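Local coordinates for 1,4-dihydroxy-2-naphthoyl-CoA hydrolase (Synechocystis sp., PDB 4K00), which catalyses the hydrolysis of 1,4-dihydroxy-2-naphthoyl-CoA to 1,4-dihydroxy-2-naphthoate and CoA, a step of phylloquinone (vitamin K1) biosynthesis, at residues H90-D95 with T112-I117; T8-V13 with G75-V80; F68-H73 with S103-A108. One frame throughout, in Å; residues are numbered along the deposited sequence.

Contact 1: H90-D95 with T112-I117; sequences HRFCCD and THHVCI
Phe-92 and His-114 face each other as a hydrogen-bonded antiparallel pair, in the hairpin made by strands 91-100 and 106-118 of the hotdog sheet. The backbone ladder runs from Cys-116 N on His-90 O, through mutual bonds of Phe-92 with His-114, to mutual bonds of Cys-94 with Thr-112, of which Cys-94 N to Thr-112 O is 2.8 Å.

The aromatic contact lies on the face of Phe-92, Cys-94, Thr-112 and His-114. Phe-92 CG lies between its backbone N and carbonyl carbon (chi1 65°), which brings the ring across to the neighbouring strand, where His-114 CB sits over its face, 3.4 Å from CZ. The two rings form an offset pair with little overlap, planes 6° and centroids 4.6 Å apart.

The polar contact here is within one strand: His-114 NE2 and Thr-112 OG1 are 2.8 Å apart and share a hydrogen bond. It probably limits the imidazole's rotation, and Tyr-96 OH, also bonded to OG1, in turn positions that oxygen.

On the other face Arg-91 lies alongside His-113, NH1 being 3.6 Å from CD2 with the planes 40° apart. In one of its two conformers, so with some doubt, Cys-93 SG stands over the His-113 ring. With an alanine in place of His-113, the Arg-91 guanidinium would probably be freer to turn and His-63 left without its ring partner.

His-113 ND1 is buried without a partner in the model, and Arg-91 NH1 is 4.1 Å from NE2; both features would probably disfavour a protonated His-113.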
ATOM      1  N   HIS A  90      -4.444  27.454 -12.564  1.00 24.13           N
ATOM      2  CA  HIS A  90      -4.063  26.095 -12.904  1.00 25.82           C
ATOM      3  C   HIS A  90      -3.818  25.235 -11.671  1.00 23.47           C
ATOM      4  O   HIS A  90      -3.511  24.060 -11.801  1.00 25.68           O
ATOM      5  CB  HIS A  90      -2.831  26.092 -13.810  1.00 30.30           C
ATOM      6  CG  HIS A  90      -1.613  26.687 -13.176  1.00 33.55           C
ATOM      7  ND1 HIS A  90      -1.216  27.989 -13.400  1.00 39.10           N
ATOM      8  CD2 HIS A  90      -0.703  26.158 -12.328  1.00 34.45           C
ATOM      9  CE1 HIS A  90      -0.116  28.237 -12.708  1.00 39.56           C
ATOM     10  NE2 HIS A  90       0.213  27.144 -12.045  1.00 40.09           N
ATOM     11  N   ARG A  91      -3.968  25.816 -10.482  1.00 22.67           N
ATOM     12  CA  ARG A  91      -3.579  25.155  -9.238  1.00 22.76           C
ATOM     13  C   ARG A  91      -4.680  25.282  -8.176  1.00 21.96           C
ATOM     14  O   ARG A  91      -5.267  26.349  -7.996  1.00 19.93           O
ATOM     15  CB  ARG A  91      -2.281  25.762  -8.693  1.00 23.03           C
ATOM     16  CG  ARG A  91      -1.728  25.056  -7.467  1.00 25.11           C
ATOM     17  CD  ARG A  91      -0.263  25.393  -7.185  1.00 30.04           C
ATOM     18  NE  ARG A  91      -0.041  26.816  -6.977  1.00 32.46           N
ATOM     19  CZ  ARG A  91      -0.033  27.396  -5.782  1.00 39.95           C
ATOM     20  NH1 ARG A  91      -0.240  26.665  -4.693  1.00 46.78           N
ATOM     21  NH2 ARG A  91       0.173  28.704  -5.674  1.00 36.76           N
ATOM     22  N   PHE A  92      -4.935  24.197  -7.465  1.00 20.73           N
ATOM     23  CA  PHE A  92      -5.730  24.266  -6.254  1.00 20.73           C
ATOM     24  C   PHE A  92      -5.047  23.597  -5.075  1.00 19.54           C
ATOM     25  O   PHE A  92      -4.119  22.782  -5.240  1.00 18.46           O
ATOM     26  CB  PHE A  92      -7.150  23.733  -6.465  1.00 19.93           C
ATOM     27  CG  PHE A  92      -7.237  22.265  -6.795  1.00 19.80           C
ATOM     28  CD1 PHE A  92      -7.363  21.317  -5.782  1.00 19.86           C
ATOM     29  CD2 PHE A  92      -7.258  21.831  -8.109  1.00 18.63           C
ATOM     30  CE1 PHE A  92      -7.465  19.965  -6.078  1.00 18.13           C
ATOM     31  CE2 PHE A  92      -7.354  20.481  -8.410  1.00 19.16           C
ATOM     32  CZ  PHE A  92      -7.478  19.547  -7.388  1.00 19.81           C
ATOM     33  N   CYS A  93      -5.531  23.917  -3.879  0.50 18.45           N
ATOM     34  CA  CYS A  93      -4.875  23.507  -2.644  0.50 17.98           C
ATOM     35  C   CYS A  93      -5.881  22.931  -1.662  0.50 18.24           C
ATOM     36  O   CYS A  93      -6.843  23.608  -1.288  0.50 16.68           O
ATOM     37  CB  CYS A  93      -4.191  24.705  -1.995  0.50 19.36           C
ATOM     38  SG  CYS A  93      -2.995  25.527  -3.062  0.50 18.47           S
ATOM     39  N   CYS A  94      -5.635  21.692  -1.241  1.00 17.99           N
ATOM     40  CA  CYS A  94      -6.454  21.022  -0.239  1.00 17.46           C
ATOM     41  C   CYS A  94      -5.794  21.106   1.139  1.00 20.04           C
ATOM     42  O   CYS A  94      -4.598  20.846   1.280  1.00 20.51           O
ATOM     43  CB  CYS A  94      -6.623  19.554  -0.615  1.00 18.19           C
ATOM     44  SG  CYS A  94      -7.506  19.258  -2.163  1.00 20.39           S
ATOM     45  N   ASP A  95      -6.588  21.476   2.141  1.00 21.40           N
ATOM     46  CA  ASP A  95      -6.151  21.558   3.544  1.00 21.58           C
ATOM     47  C   ASP A  95      -6.938  20.571   4.359  1.00 20.51           C
ATOM     48  O   ASP A  95      -8.164  20.532   4.264  1.00 19.26           O
ATOM     49  CB  ASP A  95      -6.445  22.940   4.115  1.00 25.31           C
ATOM     50  CG  ASP A  95      -5.311  23.894   3.933  1.00 34.97           C
ATOM     51  OD1 ASP A  95      -4.334  23.799   4.707  1.00 44.98           O
ATOM     52  OD2 ASP A  95      -5.413  24.749   3.033  1.00 35.34           O
ATOM     53  N   THR A 112      -2.278  19.270   0.355  1.00 19.60           N
ATOM     54  CA  THR A 112      -1.842  18.811  -0.963  1.00 18.02           C
ATOM     55  C   THR A 112      -2.152  19.888  -2.008  1.00 18.51           C
ATOM     56  O   THR A 112      -3.174  20.550  -1.924  1.00 22.52           O
ATOM     57  CB  THR A 112      -2.506  17.474  -1.360  1.00 21.73           C
ATOM     58  OG1 THR A 112      -3.935  17.603  -1.366  1.00 18.68           O
ATOM     59  CG2 THR A 112      -2.116  16.351  -0.397  1.00 21.00           C
ATOM     60  N   HIS A 113      -1.244  20.084  -2.959  1.00 18.06           N
ATOM     61  CA  HIS A 113      -1.439  21.018  -4.063  1.00 18.82           C
ATOM     62  C   HIS A 113      -1.469  20.224  -5.360  1.00 19.08           C
ATOM     63  O   HIS A 113      -0.690  19.265  -5.546  1.00 20.63           O
ATOM     64  CB  HIS A 113      -0.291  22.028  -4.175  1.00 20.66           C
ATOM     65  CG  HIS A 113      -0.077  22.875  -2.959  1.00 23.77           C
ATOM     66  ND1 HIS A 113      -0.835  22.765  -1.813  1.00 28.24           N
ATOM     67  CD2 HIS A 113       0.828  23.852  -2.717  1.00 23.31           C
ATOM     68  CE1 HIS A 113      -0.404  23.637  -0.915  1.00 24.85           C
ATOM     69  NE2 HIS A 113       0.599  24.312  -1.441  1.00 27.74           N
ATOM     70  N   HIS A 114      -2.337  20.653  -6.258  1.00 17.15           N
ATOM     71  CA  HIS A 114      -2.650  19.925  -7.475  1.00 18.29           C
ATOM     72  C   HIS A 114      -2.671  20.918  -8.621  1.00 20.00           C
ATOM     73  O   HIS A 114      -3.186  22.043  -8.486  1.00 18.76           O
ATOM     74  CB  HIS A 114      -4.039  19.284  -7.377  1.00 19.38           C
ATOM     75  CG  HIS A 114      -4.275  18.519  -6.112  1.00 18.29           C
ATOM     76  ND1 HIS A 114      -4.455  17.154  -6.095  1.00 21.21           N
ATOM     77  CD2 HIS A 114      -4.388  18.931  -4.827  1.00 19.07           C
ATOM     78  CE1 HIS A 114      -4.665  16.758  -4.851  1.00 22.22           C
ATOM     79  NE2 HIS A 114      -4.615  17.816  -4.060  1.00 17.69           N
ATOM     80  N   VAL A 115      -2.132  20.514  -9.764  1.00 20.85           N
ATOM     81  CA  VAL A 115      -2.125  21.388 -10.906  1.00 22.45           C
ATOM     82  C   VAL A 115      -2.665  20.668 -12.124  1.00 24.32           C
ATOM     83  O   VAL A 115      -2.550  19.447 -12.252  1.00 22.69           O
ATOM     84  CB  VAL A 115      -0.723  21.927 -11.216  1.00 29.30           C
ATOM     85  CG1 VAL A 115      -0.132  22.624  -9.999  1.00 27.90           C
ATOM     86  CG2 VAL A 115       0.177  20.805 -11.701  1.00 34.68           C
ATOM     87  N   CYS A 116      -3.271  21.440 -13.010  1.00 21.07           N
ATOM     88  CA  CYS A 116      -3.738  20.907 -14.265  1.00 21.73           C
ATOM     89  C   CYS A 116      -2.693  21.168 -15.332  1.00 22.94           C
ATOM     90  O   CYS A 116      -2.259  22.305 -15.505  1.00 22.75           O
ATOM     91  CB  CYS A 116      -5.056  21.560 -14.643  1.00 20.81           C
ATOM     92  SG  CYS A 116      -5.757  20.953 -16.184  1.00 23.48           S
ATOM     93  N   ILE A 117      -2.287  20.111 -16.034  1.00 22.23           N
ATOM     94  CA  ILE A 117      -1.362  20.249 -17.155  1.00 24.93           C
ATOM     95  C   ILE A 117      -1.916  19.604 -18.423  1.00 26.15           C
ATOM     96  O   ILE A 117      -2.565  18.554 -18.376  1.00 24.94           O
ATOM     97  CB  ILE A 117       0.020  19.646 -16.844  1.00 27.95           C
ATOM     98  CG1 ILE A 117      -0.109  18.181 -16.426  1.00 28.37           C
ATOM     99  CG2 ILE A 117       0.711  20.439 -15.748  1.00 29.73           C
ATOM    100  CD1 ILE A 117       1.214  17.469 -16.229  1.00 28.56           C
TER

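Contact 2: T8-V13 with G75-V80; sequences TYERQV and GDRLLV
The N-terminal strand of the hotdog fold, 6-12, joins the sheet here by running antiparallel to strand 77-86, setting Tyr-9 against Val-80 and Arg-11 against Leu-78 as hydrogen-bonded pairs. Val-80 N gives the straightest bond, 177° at the hydrogen and 2.8 Å to Tyr-9 O. Beyond the paired strands Val-13 N reaches Asp-76 O, and Gly-75 N reaches Val-13 O from above the carbonyl plane. Gly-75 has a phi of 94°, at which a side chain would jam against the preceding carbonyl oxygen.

The face of Tyr-9, Arg-11, Leu-78 and Val-80 turns to helix 26-43. Val-80 CG2 meets the edge of the Tyr-9 ring at CD2, 4.0 Å away, and the ring's hydroxyl bonds Glu-35. Further along, Val-13 CG2 packs 3.6 Å from Leu-78 CD1; the Val-13 side chain is about 10 Å from that of Asp-19, the predicted active-site residue.

On the opposite face Glu-10 has CG anti to the backbone N (chi1 178°) and stays extended beyond it, its carboxylate lying across the Arg-77 side chain. OE2 touches Arg-77 CD at 3.3 Å and makes a long salt bridge of 3.6 Å to NH1; Arg-77 NH2 pairs with Glu-102.

The guanidinium of Arg-11, a buried residue, has salt bridges to Glu-35 through NE and to Asp-17 through NH1, and NH1 also donates to Gln-12 O at 2.7 Å, with that oxygen close to the guanidinium plane.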
ATOM      1  N   THR A   8     -16.372  16.551   4.786  1.00 24.92           N
ATOM      2  CA  THR A   8     -15.970  15.692   5.896  1.00 24.89           C
ATOM      3  C   THR A   8     -16.022  14.232   5.483  1.00 21.90           C
ATOM      4  O   THR A   8     -17.073  13.729   5.114  1.00 19.92           O
ATOM      5  CB  THR A   8     -16.896  15.873   7.118  1.00 28.34           C
ATOM      6  OG1 THR A   8     -16.904  17.252   7.493  1.00 24.15           O
ATOM      7  CG2 THR A   8     -16.397  15.029   8.290  1.00 29.43           C
ATOM      8  N   TYR A   9     -14.874  13.578   5.561  1.00 20.76           N
ATOM      9  CA  TYR A   9     -14.721  12.193   5.148  1.00 20.32           C
ATOM     10  C   TYR A   9     -14.514  11.320   6.369  1.00 21.55           C
ATOM     11  O   TYR A   9     -13.599  11.547   7.174  1.00 19.05           O
ATOM     12  CB  TYR A   9     -13.524  12.082   4.219  1.00 20.14           C
ATOM     13  CG  TYR A   9     -13.115  10.679   3.838  1.00 17.41           C
ATOM     14  CD1 TYR A   9     -13.971   9.857   3.107  1.00 19.34           C
ATOM     15  CD2 TYR A   9     -11.857  10.195   4.168  1.00 16.51           C
ATOM     16  CE1 TYR A   9     -13.588   8.578   2.737  1.00 17.59           C
ATOM     17  CE2 TYR A   9     -11.459   8.926   3.786  1.00 19.69           C
ATOM     18  CZ  TYR A   9     -12.331   8.117   3.088  1.00 18.97           C
ATOM     19  OH  TYR A   9     -11.927   6.861   2.713  1.00 17.73           O
ATOM     20  N   GLU A  10     -15.390  10.337   6.523  1.00 21.42           N
ATOM     21  CA  GLU A  10     -15.302   9.422   7.638  1.00 22.07           C
ATOM     22  C   GLU A  10     -14.477   8.188   7.243  1.00 23.29           C
ATOM     23  O   GLU A  10     -14.685   7.594   6.183  1.00 20.73           O
ATOM     24  CB  GLU A  10     -16.709   9.042   8.062  1.00 26.93           C
ATOM     25  CG  GLU A  10     -16.794   8.052   9.192  1.00 38.65           C
ATOM     26  CD  GLU A  10     -18.238   7.808   9.583  1.00 46.25           C
ATOM     27  OE1 GLU A  10     -19.099   8.633   9.199  1.00 51.82           O
ATOM     28  OE2 GLU A  10     -18.506   6.792  10.255  1.00 55.45           O
ATOM     29  N   ARG A  11     -13.536   7.814   8.095  1.00 18.98           N
ATOM     30  CA  ARG A  11     -12.573   6.762   7.749  1.00 18.35           C
ATOM     31  C   ARG A  11     -12.284   5.892   8.969  1.00 20.44           C
ATOM     32  O   ARG A  11     -11.774   6.369   9.984  1.00 21.74           O
ATOM     33  CB  ARG A  11     -11.280   7.378   7.210  1.00 17.53           C
ATOM     34  CG  ARG A  11     -10.173   6.380   6.898  1.00 17.21           C
ATOM     35  CD  ARG A  11     -10.550   5.401   5.792  1.00 19.47           C
ATOM     36  NE  ARG A  11      -9.378   5.095   4.978  1.00 18.83           N
ATOM     37  CZ  ARG A  11      -8.388   4.289   5.353  1.00 19.40           C
ATOM     38  NH1 ARG A  11      -8.428   3.653   6.524  1.00 17.49           N
ATOM     39  NH2 ARG A  11      -7.349   4.102   4.541  1.00 20.37           N
ATOM     40  N   GLN A  12     -12.628   4.616   8.847  1.00 21.81           N
ATOM     41  CA  GLN A  12     -12.196   3.579   9.777  1.00 24.44           C
ATOM     42  C   GLN A  12     -10.738   3.192   9.563  1.00 22.04           C
ATOM     43  O   GLN A  12     -10.286   3.043   8.424  1.00 20.76           O
ATOM     44  CB  GLN A  12     -13.094   2.351   9.600  1.00 27.92           C
ATOM     45  CG  GLN A  12     -12.705   1.167  10.462  1.00 40.64           C
ATOM     46  CD  GLN A  12     -13.223   1.306  11.874  1.00 56.48           C
ATOM     47  OE1 GLN A  12     -12.457   1.244  12.835  1.00 82.49           O
ATOM     48  NE2 GLN A  12     -14.527   1.513  12.009  1.00 57.44           N
ATOM     49  N   VAL A  13     -10.000   3.018  10.660  1.00 18.84           N
ATOM     50  CA  VAL A  13      -8.638   2.529  10.582  1.00 19.00           C
ATOM     51  C   VAL A  13      -8.665   1.009  10.468  1.00 20.23           C
ATOM     52  O   VAL A  13      -9.251   0.321  11.305  1.00 20.77           O
ATOM     53  CB  VAL A  13      -7.782   2.950  11.798  1.00 17.92           C
ATOM     54  CG1 VAL A  13      -6.393   2.341  11.689  1.00 17.19           C
ATOM     55  CG2 VAL A  13      -7.677   4.471  11.900  1.00 18.41           C
ATOM     56  N   GLY A  75      -8.966   0.088  14.255  1.00 20.61           N
ATOM     57  CA  GLY A  75     -10.337   0.127  14.723  1.00 22.50           C
ATOM     58  C   GLY A  75     -10.840   1.522  15.043  1.00 23.43           C
ATOM     59  O   GLY A  75     -12.034   1.709  15.202  1.00 20.30           O
ATOM     60  N   ASP A  76      -9.947   2.506  15.142  1.00 21.91           N
ATOM     61  CA  ASP A  76     -10.383   3.875  15.429  1.00 20.85           C
ATOM     62  C   ASP A  76     -11.256   4.370  14.286  1.00 24.34           C
ATOM     63  O   ASP A  76     -11.058   3.997  13.126  1.00 22.81           O
ATOM     64  CB  ASP A  76      -9.187   4.819  15.596  1.00 19.81           C
ATOM     65  CG  ASP A  76      -8.447   4.615  16.902  1.00 21.50           C
ATOM     66  OD1 ASP A  76      -8.917   3.824  17.750  1.00 23.45           O
ATOM     67  OD2 ASP A  76      -7.393   5.260  17.086  1.00 21.48           O
ATOM     68  N   ARG A  77     -12.211   5.229  14.610  1.00 23.80           N
ATOM     69  CA  ARG A  77     -12.976   5.921  13.591  1.00 24.15           C
ATOM     70  C   ARG A  77     -12.541   7.381  13.541  1.00 23.87           C
ATOM     71  O   ARG A  77     -12.587   8.091  14.547  1.00 26.38           O
ATOM     72  CB  ARG A  77     -14.466   5.818  13.887  1.00 30.90           C
ATOM     73  CG  ARG A  77     -15.344   6.263  12.729  1.00 43.72           C
ATOM     74  CD  ARG A  77     -16.790   5.835  12.935  1.00 57.92           C
ATOM     75  NE  ARG A  77     -17.315   6.305  14.214  1.00 68.89           N
ATOM     76  CZ  ARG A  77     -17.823   7.519  14.411  1.00 69.77           C
ATOM     77  NH1 ARG A  77     -17.878   8.389  13.408  1.00 64.71           N
ATOM     78  NH2 ARG A  77     -18.272   7.864  15.611  1.00 71.31           N
ATOM     79  N   LEU A  78     -12.101   7.810  12.367  1.00 19.18           N
ATOM     80  CA  LEU A  78     -11.478   9.122  12.196  1.00 19.45           C
ATOM     81  C   LEU A  78     -12.349   9.995  11.299  1.00 21.72           C
ATOM     82  O   LEU A  78     -13.135   9.488  10.495  1.00 19.85           O
ATOM     83  CB  LEU A  78     -10.091   8.978  11.581  1.00 19.20           C
ATOM     84  CG  LEU A  78      -9.137   7.979  12.236  1.00 18.39           C
ATOM     85  CD1 LEU A  78      -7.799   8.042  11.533  1.00 17.34           C
ATOM     86  CD2 LEU A  78      -8.983   8.251  13.724  1.00 21.42           C
ATOM     87  N   LEU A  79     -12.210  11.307  11.449  1.00 20.56           N
ATOM     88  CA  LEU A  79     -12.768  12.268  10.504  1.00 20.76           C
ATOM     89  C   LEU A  79     -11.622  12.992   9.814  1.00 19.75           C
ATOM     90  O   LEU A  79     -10.674  13.435  10.462  1.00 17.55           O
ATOM     91  CB  LEU A  79     -13.650  13.276  11.240  1.00 23.44           C
ATOM     92  CG  LEU A  79     -14.825  12.684  12.022  1.00 23.84           C
ATOM     93  CD1 LEU A  79     -15.553  13.758  12.809  1.00 25.68           C
ATOM     94  CD2 LEU A  79     -15.774  11.974  11.072  1.00 26.49           C
ATOM     95  N   VAL A  80     -11.701  13.086   8.495  1.00 17.99           N
ATOM     96  CA  VAL A  80     -10.794  13.938   7.733  1.00 16.75           C
ATOM     97  C   VAL A  80     -11.574  15.113   7.193  1.00 19.08           C
ATOM     98  O   VAL A  80     -12.453  14.944   6.342  1.00 18.74           O
ATOM     99  CB  VAL A  80     -10.171  13.211   6.533  1.00 18.66           C
ATOM    100  CG1 VAL A  80      -9.136  14.121   5.867  1.00 19.12           C
ATOM    101  CG2 VAL A  80      -9.555  11.887   6.960  1.00 19.79           C
TER

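Contact 3: F68-H73 with S103-A108; sequences FFAPAH and SAQLLA
Leu-107 O takes two backbone donors from the chain leaving strand 57-68: Phe-69 N at 2.7 Å and, more loosely, Ala-70 N at 3.3 Å. Both reach it from the same face of the carbonyl plane. Just before them, Phe-68 pairs with Ala-108 as a non-hydrogen-bonded antiparallel pair.

Side chains close in around this fork. The Phe-69 ring lies across Leu-106, and Phe-69 CE2 is 3.6 Å from Leu-106 CD2. Leu-107 has CG anti to its carbonyl carbon (chi1 -55°), which carries the two methyls along the 70-72 backbone: CD2 meets Ala-70 CB and sits 3.6 Å from Pro-71 O, while CD1 packs 3.9 Å from Ala-72 CB. At the solvent side Gln-105 stretches out to set NE2 3.6 Å from Ala-70 CB, and water 1 donates both to Pro-71 O and to Gln-105 OE1, spanning the two segments.

Strand 106-118 enters the hotdog sheet here through a classic beta bulge, Leu-107 and Ala-108 both facing Ile-98 of strand 91-100. Before the bulge, the chain is turned by Ser-103, whose OG accepts from Gln-105 N at 3.2 Å in an ST turn.

Further out, Phe-68 packs on Phe-26 and Ala-72 on Phe-29 of helix 26-43. Pro-71, whose side chain is about 9 Å from that of Asp-19, the predicted active-site residue, touches Arg-122 of the third subunit, and Phe-68 packs on Leu-61 of that subunit.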
ATOM      1  N   PHE A  68       2.269  15.461  12.289  1.00 19.46           N
ATOM      2  CA  PHE A  68       1.619  14.485  13.154  1.00 21.27           C
ATOM      3  C   PHE A  68       1.688  14.949  14.601  1.00 24.53           C
ATOM      4  O   PHE A  68       2.753  15.329  15.091  1.00 21.90           O
ATOM      5  CB  PHE A  68       2.273  13.111  12.987  1.00 23.10           C
ATOM      6  CG  PHE A  68       2.307  12.640  11.564  1.00 20.05           C
ATOM      7  CD1 PHE A  68       1.217  11.989  11.008  1.00 24.86           C
ATOM      8  CD2 PHE A  68       3.415  12.885  10.762  1.00 23.91           C
ATOM      9  CE1 PHE A  68       1.245  11.585   9.683  1.00 22.46           C
ATOM     10  CE2 PHE A  68       3.440  12.483   9.439  1.00 21.10           C
ATOM     11  CZ  PHE A  68       2.363  11.822   8.903  1.00 21.86           C
ATOM     12  N   PHE A  69       0.532  14.935  15.267  1.00 22.43           N
ATOM     13  CA  PHE A  69       0.412  15.428  16.622  1.00 23.71           C
ATOM     14  C   PHE A  69       0.189  14.272  17.604  1.00 24.37           C
ATOM     15  O   PHE A  69       0.655  14.309  18.740  1.00 24.40           O
ATOM     16  CB  PHE A  69      -0.742  16.439  16.707  1.00 24.00           C
ATOM     17  CG  PHE A  69      -0.609  17.585  15.748  1.00 25.92           C
ATOM     18  CD1 PHE A  69       0.545  18.348  15.723  1.00 31.39           C
ATOM     19  CD2 PHE A  69      -1.628  17.894  14.865  1.00 25.19           C
ATOM     20  CE1 PHE A  69       0.680  19.399  14.838  1.00 29.08           C
ATOM     21  CE2 PHE A  69      -1.495  18.947  13.981  1.00 26.27           C
ATOM     22  CZ  PHE A  69      -0.342  19.692  13.962  1.00 26.19           C
ATOM     23  N   ALA A  70      -0.539  13.248  17.171  1.00 19.92           N
ATOM     24  CA  ALA A  70      -0.897  12.146  18.055  1.00 21.33           C
ATOM     25  C   ALA A  70      -1.264  10.919  17.224  1.00 21.63           C
ATOM     26  O   ALA A  70      -1.740  11.060  16.097  1.00 21.35           O
ATOM     27  CB  ALA A  70      -2.058  12.553  18.943  1.00 21.49           C
ATOM     28  N   PRO A  71      -1.033   9.714  17.770  1.00 21.71           N
ATOM     29  CA  PRO A  71      -1.217   8.479  16.998  1.00 20.63           C
ATOM     30  C   PRO A  71      -2.661   8.018  16.958  1.00 22.37           C
ATOM     31  O   PRO A  71      -3.479   8.463  17.768  1.00 19.71           O
ATOM     32  CB  PRO A  71      -0.350   7.467  17.749  1.00 21.77           C
ATOM     33  CG  PRO A  71      -0.387   7.943  19.172  1.00 24.84           C
ATOM     34  CD  PRO A  71      -0.451   9.450  19.100  1.00 23.62           C
ATOM     35  N   ALA A  72      -2.972   7.147  16.005  1.00 20.16           N
ATOM     36  CA  ALA A  72      -4.217   6.399  16.010  1.00 19.03           C
ATOM     37  C   ALA A  72      -3.935   4.904  15.953  1.00 19.64           C
ATOM     38  O   ALA A  72      -2.815   4.483  15.669  1.00 19.74           O
ATOM     39  CB  ALA A  72      -5.087   6.826  14.835  1.00 18.09           C
ATOM     40  N   HIS A  73      -4.956   4.107  16.245  1.00 19.20           N
ATOM     41  CA  HIS A  73      -4.818   2.660  16.340  1.00 21.06           C
ATOM     42  C   HIS A  73      -5.885   1.972  15.499  1.00 18.85           C
ATOM     43  O   HIS A  73      -6.885   2.582  15.116  1.00 19.62           O
ATOM     44  CB  HIS A  73      -4.926   2.198  17.800  1.00 23.55           C
ATOM     45  CG  HIS A  73      -3.939   2.846  18.713  1.00 28.47           C
ATOM     46  ND1 HIS A  73      -4.160   4.076  19.299  1.00 31.24           N
ATOM     47  CD2 HIS A  73      -2.728   2.431  19.157  1.00 33.48           C
ATOM     48  CE1 HIS A  73      -3.120   4.397  20.047  1.00 32.52           C
ATOM     49  NE2 HIS A  73      -2.237   3.418  19.977  1.00 28.89           N
ATOM     50  N   SER A 103     -13.757  11.833  20.237  1.00 35.41           N
ATOM     51  CA  SER A 103     -13.116  12.760  21.158  1.00 37.01           C
ATOM     52  C   SER A 103     -12.749  14.090  20.496  1.00 35.01           C
ATOM     53  O   SER A 103     -12.495  15.072  21.184  1.00 35.34           O
ATOM     54  CB  SER A 103     -11.852  12.125  21.732  1.00 36.55           C
ATOM     55  OG  SER A 103     -10.846  12.041  20.738  1.00 33.20           O
ATOM     56  N   ALA A 104     -12.703  14.106  19.167  1.00 33.58           N
ATOM     57  CA  ALA A 104     -12.288  15.283  18.397  1.00 32.67           C
ATOM     58  C   ALA A 104     -10.808  15.632  18.589  1.00 31.73           C
ATOM     59  O   ALA A 104     -10.355  16.690  18.164  1.00 32.68           O
ATOM     60  CB  ALA A 104     -13.157  16.488  18.734  1.00 34.00           C
ATOM     61  N   GLN A 105     -10.049  14.739  19.211  1.00 30.23           N
ATOM     62  CA  GLN A 105      -8.603  14.903  19.273  1.00 29.51           C
ATOM     63  C   GLN A 105      -8.011  15.064  17.874  1.00 24.30           C
ATOM     64  O   GLN A 105      -8.205  14.205  17.016  1.00 23.56           O
ATOM     65  CB  GLN A 105      -7.956  13.701  19.953  1.00 31.05           C
ATOM     66  CG  GLN A 105      -6.450  13.816  20.091  1.00 33.54           C
ATOM     67  CD  GLN A 105      -5.820  12.558  20.651  1.00 36.60           C
ATOM     68  OE1 GLN A 105      -6.333  11.449  20.469  1.00 38.07           O
ATOM     69  NE2 GLN A 105      -4.701  12.720  21.328  1.00 39.51           N
ATOM     70  N   LEU A 106      -7.276  16.155  17.670  1.00 24.99           N
ATOM     71  CA  LEU A 106      -6.539  16.387  16.429  1.00 27.38           C
ATOM     72  C   LEU A 106      -5.286  15.512  16.333  1.00 25.10           C
ATOM     73  O   LEU A 106      -4.369  15.601  17.161  1.00 26.27           O
ATOM     74  CB  LEU A 106      -6.138  17.861  16.328  1.00 31.38           C
ATOM     75  CG  LEU A 106      -5.414  18.264  15.042  1.00 28.37           C
ATOM     76  CD1 LEU A 106      -6.369  18.246  13.856  1.00 31.06           C
ATOM     77  CD2 LEU A 106      -4.799  19.642  15.219  1.00 34.36           C
ATOM     78  N   LEU A 107      -5.243  14.688  15.299  1.00 21.14           N
ATOM     79  CA  LEU A 107      -4.132  13.759  15.098  1.00 22.73           C
ATOM     80  C   LEU A 107      -3.068  14.314  14.138  1.00 22.51           C
ATOM     81  O   LEU A 107      -1.871  14.076  14.320  1.00 21.59           O
ATOM     82  CB  LEU A 107      -4.675  12.444  14.564  1.00 21.31           C
ATOM     83  CG  LEU A 107      -5.760  11.798  15.416  1.00 25.08           C
ATOM     84  CD1 LEU A 107      -6.259  10.523  14.746  1.00 24.97           C
ATOM     85  CD2 LEU A 107      -5.229  11.519  16.810  1.00 27.33           C
ATOM     86  N   ALA A 108      -3.514  15.029  13.112  1.00 22.08           N
ATOM     87  CA  ALA A 108      -2.632  15.474  12.032  1.00 22.67           C
ATOM     88  C   ALA A 108      -3.272  16.617  11.256  1.00 22.04           C
ATOM     89  O   ALA A 108      -4.492  16.724  11.185  1.00 22.03           O
ATOM     90  CB  ALA A 108      -2.307  14.321  11.083  1.00 19.05           C
TER
HETATM   91  O   HOH W   1      -5.740   8.848  19.129  1.00 32.74           O

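In the fold
From the N terminus, 8-13 waits for 75-80, so contact 2 closes a long loop that holds helices 26-43 and 48-54 and strand 57-68, and ties strand 6-12 to 77-86. Contact 3 opens at 68-73, inside that loop, and closes at 103-108, outside it, tying the chain after strand 57-68 to the start of 106-118: the two cross, and touch where Leu-78 CD2 lies 3.7 Å from Leu-107 CD1. Contact 1 opens at 90-95, in series with contact 2 and crossed with contact 3, and pairs 91-100 with 106-118 in their hairpin. Contacts 2 and 3 share one side of the chain's centre; contact 1 is on the other, its centre about 25 Å from that of contact 3.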